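Local coordinates for epimerase domain-containing protein (Bacillus cereus HuA2-4, PDB 6ZLK) that interconverts UDP-glucuronic acid and UDP-galacturonic acid by 4-epimerisation of the sugar, using a bound NAD as redox cofactor, at residues 206-214 with 275-283; 245-256 with 295-303. All blocks are in the same frame, centred on the assembly; numbering follows the deposited sequence.

Contact 1 (206-214 with 275-283); sequences FGDGTQTRD and GEPKQTWAD. With UGB ((2S,3R,4S,5R,6R)-6-[[[(2R,3S,4R,5R)-5-(2,4-dioxopyrimidin-1-yl)-3,4-dihydroxy-oxolan-2-yl]methoxy-hydroxy-phosphoryl]oxy-hydroxy-phosphoryl]oxy-3,4,5-trihydroxy-oxane-2-carboxylic acid), chain G.
Arg-213 turns the end of its guanidinium onto the carbonyl of Pro-277, and both terminal nitrogens give a hydrogen bond to that one oxygen, NH1 to O at 2.9 Å and NH2 to O at 3.0 Å. NH1 also donates to Thr-212 O, which Thr-280 N reaches from the opposite face of the carbonyl. The chain bends at chi2 (-68°), bringing the group back beside its own strand and leaving NE aimed at the diphosphate: NE to UGB O2B is 2.6 Å and nearly straight at 170°. One face of the guanidinium lies under the ribose hydroxyl O3D of UGB; Thr-280 CG2 and Pro-277 CG back the other. This is the UDP-sugar pocket of a short-chain dehydrogenase/reductase-type epimerase, built here from the 212-217 strand and the loop that follows strand 267-270. Phe-206 lays a ring face along the uracil and its backbone N holds UGB O2, while Glu-276, salt-bridged to Arg-88, reaches the ribose and shares a water with Arg-213 NH2. Gln-211 NE2 donates to Phe-206 O at 2.8 Å, closing the loop just past the Phe-206 to Gly-209 turn, and a longer bond runs from the same nitrogen to O3D. Behind this shell, Thr-280 OG1 accepts from Asp-214 N (3.1 Å), and Asp-214 OD2 takes Ala-282 N on its anti lone pair at 2.8 Å.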
loop_
_atom_site.group_PDB
_atom_site.type_symbol
_atom_site.label_atom_id
_atom_site.label_comp_id
_atom_site.label_asym_id
_atom_site.label_seq_id
_atom_site.Cartn_x
_atom_site.Cartn_y
_atom_site.Cartn_z
ATOM N N PHE A 206 -3.635 27.528 -0.127
ATOM C CA PHE A 206 -4.523 26.513 -0.726
ATOM C C PHE A 206 -5.755 26.422 0.159
ATOM O O PHE A 206 -5.650 26.264 1.392
ATOM C CB PHE A 206 -3.753 25.204 -0.982
ATOM C CG PHE A 206 -2.496 25.375 -1.784
ATOM C CD1 PHE A 206 -2.381 26.398 -2.725
ATOM C CD2 PHE A 206 -1.409 24.545 -1.601
ATOM C CE1 PHE A 206 -1.222 26.561 -3.470
ATOM C CE2 PHE A 206 -0.270 24.692 -2.364
ATOM C CZ PHE A 206 -0.167 25.695 -3.293
ATOM N N GLY A 207 -6.913 26.679 -0.431
ATOM C CA GLY A 207 -8.156 26.755 0.331
ATOM C C GLY A 207 -8.158 28.001 1.172
ATOM O O GLY A 207 -7.558 29.006 0.735
ATOM N N ASP A 208 -8.776 27.979 2.334
ATOM C CA ASP A 208 -9.029 29.246 3.072
ATOM C C ASP A 208 -7.933 29.485 4.130
ATOM O O ASP A 208 -7.931 30.526 4.751
ATOM C CB ASP A 208 -10.406 29.273 3.711
ATOM C CG ASP A 208 -10.653 28.178 4.720
ATOM O OD1 ASP A 208 -9.684 27.540 5.167
ATOM O OD2 ASP A 208 -11.846 27.936 5.020
ATOM N N GLY A 209 -6.917 28.625 4.225
ATOM C CA GLY A 209 -5.847 28.864 5.197
ATOM C C GLY A 209 -6.193 28.449 6.603
ATOM O O GLY A 209 -5.335 28.570 7.528
ATOM N N THR A 210 -7.419 27.968 6.849
ATOM C CA THR A 210 -7.810 27.584 8.227
ATOM C C THR A 210 -7.403 26.132 8.532
ATOM O O THR A 210 -7.560 25.758 9.703
ATOM C CB THR A 210 -9.319 27.753 8.472
ATOM O OG1 THR A 210 -10.008 26.817 7.652
ATOM C CG2 THR A 210 -9.753 29.181 8.194
ATOM N N GLN A 211 -6.903 25.409 7.544
ATOM C CA GLN A 211 -6.352 24.047 7.733
ATOM C C GLN A 211 -5.241 24.135 8.789
ATOM O O GLN A 211 -4.555 25.149 8.864
ATOM C CB GLN A 211 -5.841 23.379 6.472
ATOM C CG GLN A 211 -4.743 24.155 5.767
ATOM C CD GLN A 211 -5.199 25.072 4.663
ATOM O OE1 GLN A 211 -6.184 25.817 4.796
ATOM N NE2 GLN A 211 -4.492 24.991 3.539
ATOM N N THR A 212 -5.123 23.103 9.615
ATOM C CA THR A 212 -4.137 23.103 10.725
ATOM C C THR A 212 -3.238 21.897 10.539
ATOM O O THR A 212 -3.623 20.867 9.950
ATOM C CB THR A 212 -4.783 23.101 12.114
ATOM O OG1 THR A 212 -5.548 21.907 12.291
ATOM C CG2 THR A 212 -5.681 24.290 12.309
ATOM N N ARG A 213 -2.052 22.047 11.061
ATOM C CA ARG A 213 -1.097 20.949 11.107
ATOM C C ARG A 213 -0.401 20.946 12.467
ATOM O O ARG A 213 -0.237 22.000 13.119
ATOM C CB ARG A 213 0.024 21.092 10.063
ATOM C CG ARG A 213 -0.424 21.048 8.614
ATOM C CD ARG A 213 -0.921 19.660 8.257
ATOM N NE ARG A 213 -1.338 19.525 6.845
ATOM C CZ ARG A 213 -2.597 19.589 6.397
ATOM N NH1 ARG A 213 -3.600 19.878 7.211
ATOM N NH2 ARG A 213 -2.864 19.306 5.118
ATOM N N ASP A 214 0.024 19.763 12.818
ATOM C CA ASP A 214 0.914 19.532 13.978
ATOM C C ASP A 214 2.350 19.717 13.509
ATOM O O ASP A 214 3.095 18.750 13.375
ATOM C CB ASP A 214 0.715 18.108 14.465
ATOM C CG ASP A 214 1.290 17.952 15.845
ATOM O OD1 ASP A 214 2.111 18.828 16.242
ATOM O OD2 ASP A 214 0.817 17.016 16.541
ATOM N N GLY A 275 -6.446 15.616 -1.860
ATOM C CA GLY A 275 -5.477 14.751 -1.168
ATOM C C GLY A 275 -5.061 15.273 0.183
ATOM O O GLY A 275 -4.316 14.563 0.843
ATOM N N GLU A 276 -5.492 16.467 0.575
ATOM C CA GLU A 276 -4.928 17.069 1.813
ATOM C C GLU A 276 -6.003 17.075 2.871
ATOM O O GLU A 276 -7.114 17.546 2.619
ATOM C CB GLU A 276 -4.505 18.502 1.596
ATOM C CG GLU A 276 -3.587 18.702 0.442
ATOM C CD GLU A 276 -2.832 19.997 0.654
ATOM O OE1 GLU A 276 -3.412 21.076 0.350
ATOM O OE2 GLU A 276 -1.701 19.904 1.119
ATOM N N PRO A 277 -5.700 16.612 4.103
ATOM C CA PRO A 277 -6.639 16.724 5.202
ATOM C C PRO A 277 -6.769 18.172 5.700
ATOM O O PRO A 277 -5.838 18.980 5.554
ATOM C CB PRO A 277 -5.980 15.872 6.300
ATOM C CG PRO A 277 -4.506 16.011 6.026
ATOM C CD PRO A 277 -4.398 16.014 4.513
ATOM N N LYS A 278 -7.898 18.480 6.326
ATOM C CA LYS A 278 -8.169 19.804 6.928
ATOM C C LYS A 278 -7.338 19.979 8.191
ATOM O O LYS A 278 -7.038 21.097 8.580
ATOM C CB LYS A 278 -9.654 19.955 7.266
ATOM C CG LYS A 278 -10.532 20.151 6.034
ATOM C CD LYS A 278 -12.023 20.213 6.354
ATOM C CE LYS A 278 -12.425 21.446 7.147
ATOM N NZ LYS A 278 -13.692 21.239 7.900
ATOM N N GLN A 279 -7.007 18.890 8.859
ATOM C CA GLN A 279 -6.324 18.945 10.164
ATOM C C GLN A 279 -5.391 17.741 10.295
ATOM O O GLN A 279 -5.793 16.606 9.931
ATOM C CB GLN A 279 -7.387 18.866 11.269
ATOM C CG GLN A 279 -6.829 18.630 12.659
ATOM C CD GLN A 279 -7.951 18.598 13.669
ATOM O OE1 GLN A 279 -8.328 17.545 14.188
ATOM N NE2 GLN A 279 -8.566 19.762 13.873
ATOM N N THR A 280 -4.220 17.943 10.894
ATOM C CA THR A 280 -3.387 16.872 11.476
ATOM C C THR A 280 -3.127 17.284 12.924
ATOM O O THR A 280 -2.908 18.455 13.224
ATOM C CB THR A 280 -2.122 16.565 10.680
ATOM O OG1 THR A 280 -1.149 17.594 10.863
ATOM C CG2 THR A 280 -2.366 16.309 9.216
ATOM N N TRP A 281 -3.135 16.297 13.796
ATOM C CA TRP A 281 -2.942 16.498 15.241
ATOM C C TRP A 281 -2.464 15.167 15.813
ATOM O O TRP A 281 -3.233 14.228 15.696
ATOM C CB TRP A 281 -4.253 16.995 15.842
ATOM C CG TRP A 281 -4.185 17.330 17.300
ATOM C CD1 TRP A 281 -3.094 17.376 18.113
ATOM C CD2 TRP A 281 -5.323 17.610 18.132
ATOM N NE1 TRP A 281 -3.476 17.670 19.401
ATOM C CE2 TRP A 281 -4.836 17.818 19.435
ATOM C CE3 TRP A 281 -6.697 17.691 17.886
ATOM C CZ2 TRP A 281 -5.694 18.129 20.495
ATOM C CZ3 TRP A 281 -7.545 17.981 18.935
ATOM C CH2 TRP A 281 -7.041 18.177 20.223
ATOM N N ALA A 282 -1.199 15.065 16.196
ATOM C CA ALA A 282 -0.640 13.804 16.720
ATOM C C ALA A 282 -0.981 13.669 18.203
ATOM O O ALA A 282 -0.812 14.608 18.972
ATOM C CB ALA A 282 0.845 13.758 16.531
ATOM N N ASP A 283 -1.336 12.457 18.613
ATOM C CA ASP A 283 -1.161 12.033 20.008
ATOM C C ASP A 283 0.287 11.524 20.082
ATOM O O ASP A 283 0.615 10.477 19.427
ATOM C CB ASP A 283 -2.131 10.898 20.321
ATOM C CG ASP A 283 -2.108 10.457 21.766
ATOM O OD1 ASP A 283 -1.109 10.721 22.450
ATOM O OD2 ASP A 283 -3.132 9.850 22.196
HETATM N N1 UGB G . -0.021 25.106 1.659
HETATM C C2 UGB G . -0.449 26.385 1.352
HETATM O O2 UGB G . -1.450 26.896 1.842
HETATM N N3 UGB G . 0.351 27.047 0.465
HETATM C C4 UGB G . 1.494 26.572 -0.146
HETATM O O4 UGB G . 2.094 27.296 -0.939
HETATM C C5 UGB G . 1.857 25.230 0.211
HETATM C C6 UGB G . 1.096 24.560 1.082
HETATM P PA UGB G . 3.166 21.478 3.812
HETATM P PB UGB G . 1.902 18.908 4.377
HETATM O "O'P" UGB G . 5.537 16.094 1.897
HETATM O "O'Q" UGB G . 6.651 15.078 3.354
HETATM C "C1'" UGB G . 2.230 16.324 4.435
HETATM O O1A UGB G . 3.851 22.357 4.797
HETATM O O1B UGB G . 1.728 18.665 2.914
HETATM C C1D UGB G . -0.799 24.352 2.644
HETATM C "C2'" UGB G . 2.151 15.455 5.674
HETATM O "O2'" UGB G . 1.245 16.050 6.605
HETATM O O2A UGB G . 3.719 21.300 2.447
HETATM O O2B UGB G . 0.736 19.253 5.225
HETATM C C2D UGB G . -0.993 22.902 2.217
HETATM O O2D UGB G . -2.081 22.860 1.314
HETATM C "C3'" UGB G . 3.540 15.329 6.261
HETATM O "O3'" UGB G . 3.492 14.481 7.416
HETATM O O3A UGB G . 3.026 20.039 4.496
HETATM O O3B UGB G . 2.608 17.598 4.954
HETATM C C3D UGB G . -1.221 22.231 3.574
HETATM O O3D UGB G . -2.583 22.334 3.959
HETATM C "C4'" UGB G . 4.507 14.847 5.177
HETATM O "O4'" UGB G . 4.076 13.602 4.614
HETATM C C4D UGB G . -0.331 23.043 4.528
HETATM O O4D UGB G . -0.073 24.297 3.851
HETATM C "C5'" UGB G . 4.526 15.889 4.056
HETATM O "O5'" UGB G . 3.208 15.866 3.501
HETATM C C5D UGB G . 0.975 22.397 4.907
HETATM O O5D UGB G . 1.633 21.942 3.706
HETATM C "C6'" UGB G . 5.640 15.659 3.021
HETATM O O HOH W 1 -8.117 22.031 12.781
HETATM O O HOH W 2 -1.186 18.026 3.206
#

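Contact 2 (245-256 with 295-303); sequences KEQASILDIISM and PTVSLSDGL. With UGB ((2S,3R,4S,5R,6R)-6-[[[(2R,3S,4R,5R)-5-(2,4-dioxopyrimidin-1-yl)-3,4-dihydroxy-oxolan-2-yl]methoxy-hydroxy-phosphoryl]oxy-hydroxy-phosphoryl]oxy-3,4,5-trihydroxy-oxane-2-carboxylic acid), chain G.
The N-terminus of helix 299-313 is received here by the 245-249 lead-in and the flank of helix 250-261, in the C-terminal part of the epimerase. Glu-246 reaches the start of helix 299-313: its OE1 accepts from Leu-299 N at 2.9 Å, the donor standing well above the carboxylate plane, and a water bridges the same oxygen to Ser-300 N. Glu-246 therefore supplements the N-cap Ser-298, whose OG takes Asp-301 N; a negative charge at this helix end is probably favourable. Lys-245 stretches fully extended along 295-298, with NZ bonded to Thr-296 O at 3.1 Å. Deeper in, Leu-299 wedges CD1 against Ala-248 CB (3.5 Å) and CD2 against Ile-253 CD1 (3.9 Å). Met-256, bent at chi3 (82°), crosses Leu-299 at about a right angle and swings CE over to Ser-300 N, while its CB packs on Leu-303 CD1 at 3.7 Å. A capping box of Ser-249 and Asp-252 starts helix 250-261. The short helical segments cross at -64°, their axes 10.8 Å apart; Phe-190 of helix 189-198 touches Ile-253 and Leu-303, Phe-215 of strand 212-217 also meets Ile-253, and Asp-220 of helix 218-230 holds the backbone of Thr-296 and Val-297.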
loop_
_atom_site.group_PDB
_atom_site.type_symbol
_atom_site.label_atom_id
_atom_site.label_comp_id
_atom_site.label_asym_id
_atom_site.label_seq_id
_atom_site.Cartn_x
_atom_site.Cartn_y
_atom_site.Cartn_z
ATOM N N LYS A 245 5.373 20.784 19.011
ATOM C CA LYS A 245 4.977 21.441 20.280
ATOM C C LYS A 245 3.601 22.102 20.172
ATOM O O LYS A 245 2.849 22.125 21.147
ATOM C CB LYS A 245 6.064 22.430 20.683
ATOM C CG LYS A 245 5.830 22.933 22.089
ATOM C CD LYS A 245 6.842 23.936 22.478
ATOM C CE LYS A 245 6.717 24.341 23.928
ATOM N NZ LYS A 245 7.856 25.244 24.196
ATOM N N GLU A 246 3.292 22.709 19.030
ATOM C CA GLU A 246 2.158 23.658 18.883
ATOM C C GLU A 246 1.492 23.434 17.526
ATOM O O GLU A 246 2.185 23.504 16.507
ATOM C CB GLU A 246 2.655 25.096 18.987
ATOM C CG GLU A 246 3.139 25.491 20.373
ATOM C CD GLU A 246 3.915 26.803 20.544
ATOM O OE1 GLU A 246 4.142 27.550 19.531
ATOM O OE2 GLU A 246 4.318 27.077 21.723
ATOM N N GLN A 247 0.195 23.210 17.515
ATOM C CA GLN A 247 -0.595 23.052 16.276
ATOM C C GLN A 247 -0.991 24.456 15.848
ATOM O O GLN A 247 -1.183 25.314 16.689
ATOM C CB GLN A 247 -1.781 22.110 16.474
ATOM C CG GLN A 247 -1.368 20.697 16.878
ATOM C CD GLN A 247 -0.956 20.572 18.336
ATOM O OE1 GLN A 247 -1.669 21.036 19.225
ATOM N NE2 GLN A 247 0.226 20.010 18.601
ATOM N N ALA A 248 -1.093 24.702 14.549
ATOM C CA ALA A 248 -1.498 26.040 14.093
ATOM C C ALA A 248 -2.155 25.938 12.713
ATOM O O ALA A 248 -1.872 24.975 11.965
ATOM C CB ALA A 248 -0.315 26.984 14.030
ATOM N N SER A 249 -2.924 26.958 12.351
ATOM C CA SER A 249 -3.442 27.079 10.965
ATOM C C SER A 249 -2.384 27.761 10.078
ATOM O O SER A 249 -1.501 28.456 10.589
ATOM C CB SER A 249 -4.750 27.794 10.929
ATOM O OG SER A 249 -4.571 29.173 11.252
ATOM N N ILE A 250 -2.613 27.740 8.765
ATOM C CA ILE A 250 -1.763 28.481 7.837
ATOM C C ILE A 250 -1.974 29.974 8.058
ATOM O O ILE A 250 -0.968 30.740 8.022
ATOM C CB ILE A 250 -2.024 28.024 6.405
ATOM C CG1 ILE A 250 -1.485 26.612 6.232
ATOM C CG2 ILE A 250 -1.489 29.012 5.408
ATOM C CD1 ILE A 250 0.028 26.539 6.241
ATOM N N LEU A 251 -3.183 30.408 8.372
ATOM C CA LEU A 251 -3.407 31.842 8.654
ATOM C C LEU A 251 -2.654 32.245 9.922
ATOM O O LEU A 251 -2.120 33.389 9.962
ATOM C CB LEU A 251 -4.896 32.103 8.796
ATOM C CG LEU A 251 -5.692 31.991 7.501
ATOM C CD1 LEU A 251 -7.163 32.159 7.817
ATOM C CD2 LEU A 251 -5.231 32.961 6.445
ATOM N N ASP A 252 -2.624 31.391 10.931
ATOM C CA ASP A 252 -1.926 31.680 12.208
ATOM C C ASP A 252 -0.440 31.862 11.892
ATOM O O ASP A 252 0.156 32.807 12.424
ATOM C CB ASP A 252 -2.047 30.531 13.216
ATOM C CG ASP A 252 -3.403 30.259 13.825
ATOM O OD1 ASP A 252 -4.205 31.225 13.827
ATOM O OD2 ASP A 252 -3.646 29.046 14.258
ATOM N N ILE A 253 0.131 30.972 11.081
ATOM C CA ILE A 253 1.565 30.979 10.710
ATOM C C ILE A 253 1.861 32.296 10.002
ATOM O O ILE A 253 2.906 32.940 10.302
ATOM C CB ILE A 253 1.898 29.741 9.856
ATOM C CG1 ILE A 253 1.767 28.439 10.647
ATOM C CG2 ILE A 253 3.277 29.873 9.230
ATOM C CD1 ILE A 253 2.690 28.281 11.783
ATOM N N ILE A 254 1.024 32.649 9.008
ATOM C CA ILE A 254 1.250 33.889 8.242
ATOM C C ILE A 254 1.291 35.050 9.243
ATOM O O ILE A 254 2.191 35.889 9.079
ATOM C CB ILE A 254 0.204 34.066 7.144
ATOM C CG1 ILE A 254 0.398 33.016 6.058
ATOM C CG2 ILE A 254 0.278 35.480 6.590
ATOM C CD1 ILE A 254 -0.704 32.963 5.037
ATOM N N SER A 255 0.403 35.130 10.228
ATOM C CA SER A 255 0.426 36.240 11.219
ATOM C C SER A 255 1.736 36.243 11.987
ATOM O O SER A 255 2.291 37.312 12.201
ATOM C CB SER A 255 -0.720 36.203 12.143
ATOM O OG SER A 255 -1.882 36.425 11.384
ATOM N N MET A 256 2.208 35.079 12.378
ATOM C CA MET A 256 3.461 34.989 13.138
ATOM C C MET A 256 4.592 35.451 12.232
ATOM O O MET A 256 5.482 36.156 12.751
ATOM C CB MET A 256 3.698 33.537 13.548
ATOM C CG MET A 256 2.632 33.085 14.517
ATOM S SD MET A 256 2.942 31.397 15.037
ATOM C CE MET A 256 4.145 31.848 16.279
ATOM N N PRO A 295 8.529 17.611 22.562
ATOM C CA PRO A 295 8.969 18.688 21.675
ATOM C C PRO A 295 9.084 19.953 22.511
ATOM O O PRO A 295 8.231 20.178 23.343
ATOM C CB PRO A 295 7.892 18.740 20.581
ATOM C CG PRO A 295 6.655 18.233 21.288
ATOM C CD PRO A 295 7.151 17.185 22.282
ATOM N N THR A 296 10.148 20.709 22.317
ATOM C CA THR A 296 10.463 21.910 23.130
ATOM C C THR A 296 10.488 23.185 22.299
ATOM O O THR A 296 10.539 24.279 22.895
ATOM C CB THR A 296 11.783 21.691 23.876
ATOM O OG1 THR A 296 12.822 21.504 22.917
ATOM C CG2 THR A 296 11.654 20.517 24.816
ATOM N N VAL A 297 10.427 23.122 20.971
ATOM C CA VAL A 297 10.632 24.374 20.207
ATOM C C VAL A 297 9.272 24.968 19.837
ATOM O O VAL A 297 8.505 24.299 19.121
ATOM C CB VAL A 297 11.494 24.120 18.963
ATOM C CG1 VAL A 297 11.642 25.391 18.143
ATOM C CG2 VAL A 297 12.841 23.535 19.355
ATOM N N SER A 298 9.010 26.212 20.246
ATOM C CA SER A 298 7.762 26.922 19.927
ATOM C C SER A 298 7.769 27.299 18.453
ATOM O O SER A 298 8.837 27.443 17.848
ATOM C CB SER A 298 7.588 28.185 20.764
ATOM O OG SER A 298 8.605 29.111 20.410
ATOM N N LEU A 299 6.598 27.486 17.907
ATOM C CA LEU A 299 6.471 27.995 16.531
ATOM C C LEU A 299 7.182 29.327 16.364
ATOM O O LEU A 299 7.826 29.458 15.339
ATOM C CB LEU A 299 4.996 28.155 16.178
ATOM C CG LEU A 299 4.354 26.868 15.714
ATOM C CD1 LEU A 299 2.838 27.062 15.634
ATOM C CD2 LEU A 299 4.941 26.436 14.372
ATOM N N SER A 300 7.111 30.253 17.319
ATOM C CA SER A 300 7.751 31.576 17.090
ATOM C C SER A 300 9.263 31.364 16.979
ATOM O O SER A 300 9.886 31.893 16.036
ATOM C CB SER A 300 7.382 32.634 18.114
ATOM O OG SER A 300 7.656 32.187 19.408
ATOM N N ASP A 301 9.847 30.543 17.841
ATOM C CA ASP A 301 11.306 30.281 17.774
ATOM C C ASP A 301 11.632 29.549 16.464
ATOM O O ASP A 301 12.633 29.878 15.816
ATOM C CB ASP A 301 11.787 29.524 19.003
ATOM C CG ASP A 301 11.884 30.343 20.289
ATOM O OD1 ASP A 301 11.817 31.598 20.218
ATOM O OD2 ASP A 301 12.063 29.721 21.349
ATOM N N GLY A 302 10.847 28.537 16.086
ATOM C CA GLY A 302 11.130 27.717 14.880
ATOM C C GLY A 302 10.958 28.525 13.601
ATOM O O GLY A 302 11.824 28.413 12.708
ATOM N N LEU A 303 9.949 29.398 13.549
ATOM C CA LEU A 303 9.706 30.289 12.382
ATOM C C LEU A 303 10.782 31.371 12.286
ATOM O O LEU A 303 11.210 31.636 11.180
ATOM C CB LEU A 303 8.336 30.913 12.538
ATOM C CG LEU A 303 7.180 29.956 12.253
ATOM C CD1 LEU A 303 5.905 30.672 12.585
ATOM C CD2 LEU A 303 7.201 29.438 10.810
HETATM N N1 UGB G . -0.021 25.106 1.659
HETATM C C2 UGB G . -0.449 26.385 1.352
HETATM O O2 UGB G . -1.450 26.896 1.842
HETATM N N3 UGB G . 0.351 27.047 0.465
HETATM C C4 UGB G . 1.494 26.572 -0.146
HETATM O O4 UGB G . 2.094 27.296 -0.939
HETATM C C5 UGB G . 1.857 25.230 0.211
HETATM C C6 UGB G . 1.096 24.560 1.082
HETATM P PA UGB G . 3.166 21.478 3.812
HETATM P PB UGB G . 1.902 18.908 4.377
HETATM O "O'P" UGB G . 5.537 16.094 1.897
HETATM O "O'Q" UGB G . 6.651 15.078 3.354
HETATM C "C1'" UGB G . 2.230 16.324 4.435
HETATM O O1A UGB G . 3.851 22.357 4.797
HETATM O O1B UGB G . 1.728 18.665 2.914
HETATM C C1D UGB G . -0.799 24.352 2.644
HETATM C "C2'" UGB G . 2.151 15.455 5.674
HETATM O "O2'" UGB G . 1.245 16.050 6.605
HETATM O O2A UGB G . 3.719 21.300 2.447
HETATM O O2B UGB G . 0.736 19.253 5.225
HETATM C C2D UGB G . -0.993 22.902 2.217
HETATM O O2D UGB G . -2.081 22.860 1.314
HETATM C "C3'" UGB G . 3.540 15.329 6.261
HETATM O "O3'" UGB G . 3.492 14.481 7.416
HETATM O O3A UGB G . 3.026 20.039 4.496
HETATM O O3B UGB G . 2.608 17.598 4.954
HETATM C C3D UGB G . -1.221 22.231 3.574
HETATM O O3D UGB G . -2.583 22.334 3.959
HETATM C "C4'" UGB G . 4.507 14.847 5.177
HETATM O "O4'" UGB G . 4.076 13.602 4.614
HETATM C C4D UGB G . -0.331 23.043 4.528
HETATM O O4D UGB G . -0.073 24.297 3.851
HETATM C "C5'" UGB G . 4.526 15.889 4.056
HETATM O "O5'" UGB G . 3.208 15.866 3.501
HETATM C C5D UGB G . 0.975 22.397 4.907
HETATM O O5D UGB G . 1.633 21.942 3.706
HETATM C "C6'" UGB G . 5.640 15.659 3.021
HETATM O O HOH W 3 4.981 30.122 19.392
#

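Overall arrangement
The two contacts share one sheet: strand 212-217 of contact 1 pairs antiparallel with strand 248-249 of contact 2, and backbone bonds such as Arg-213 N to Ala-248 O (3.1 Å) join them, their centres about 13 Å apart. Both are partly buried, with exposed polar groups such as Lys-278 and Lys-245 at their margins. In contact 1 the chemistry is mainly polar, with a guanidinium and the Glu-276 carboxylate at UGB and backbone carbonyls holding the guanidinium in place. Contact 2 mixes an apolar seam between two helices with capping groups nearer the surface, and touches the ligand through Ile-250, at the helix start, against the ribose. Along the chain their segments alternate.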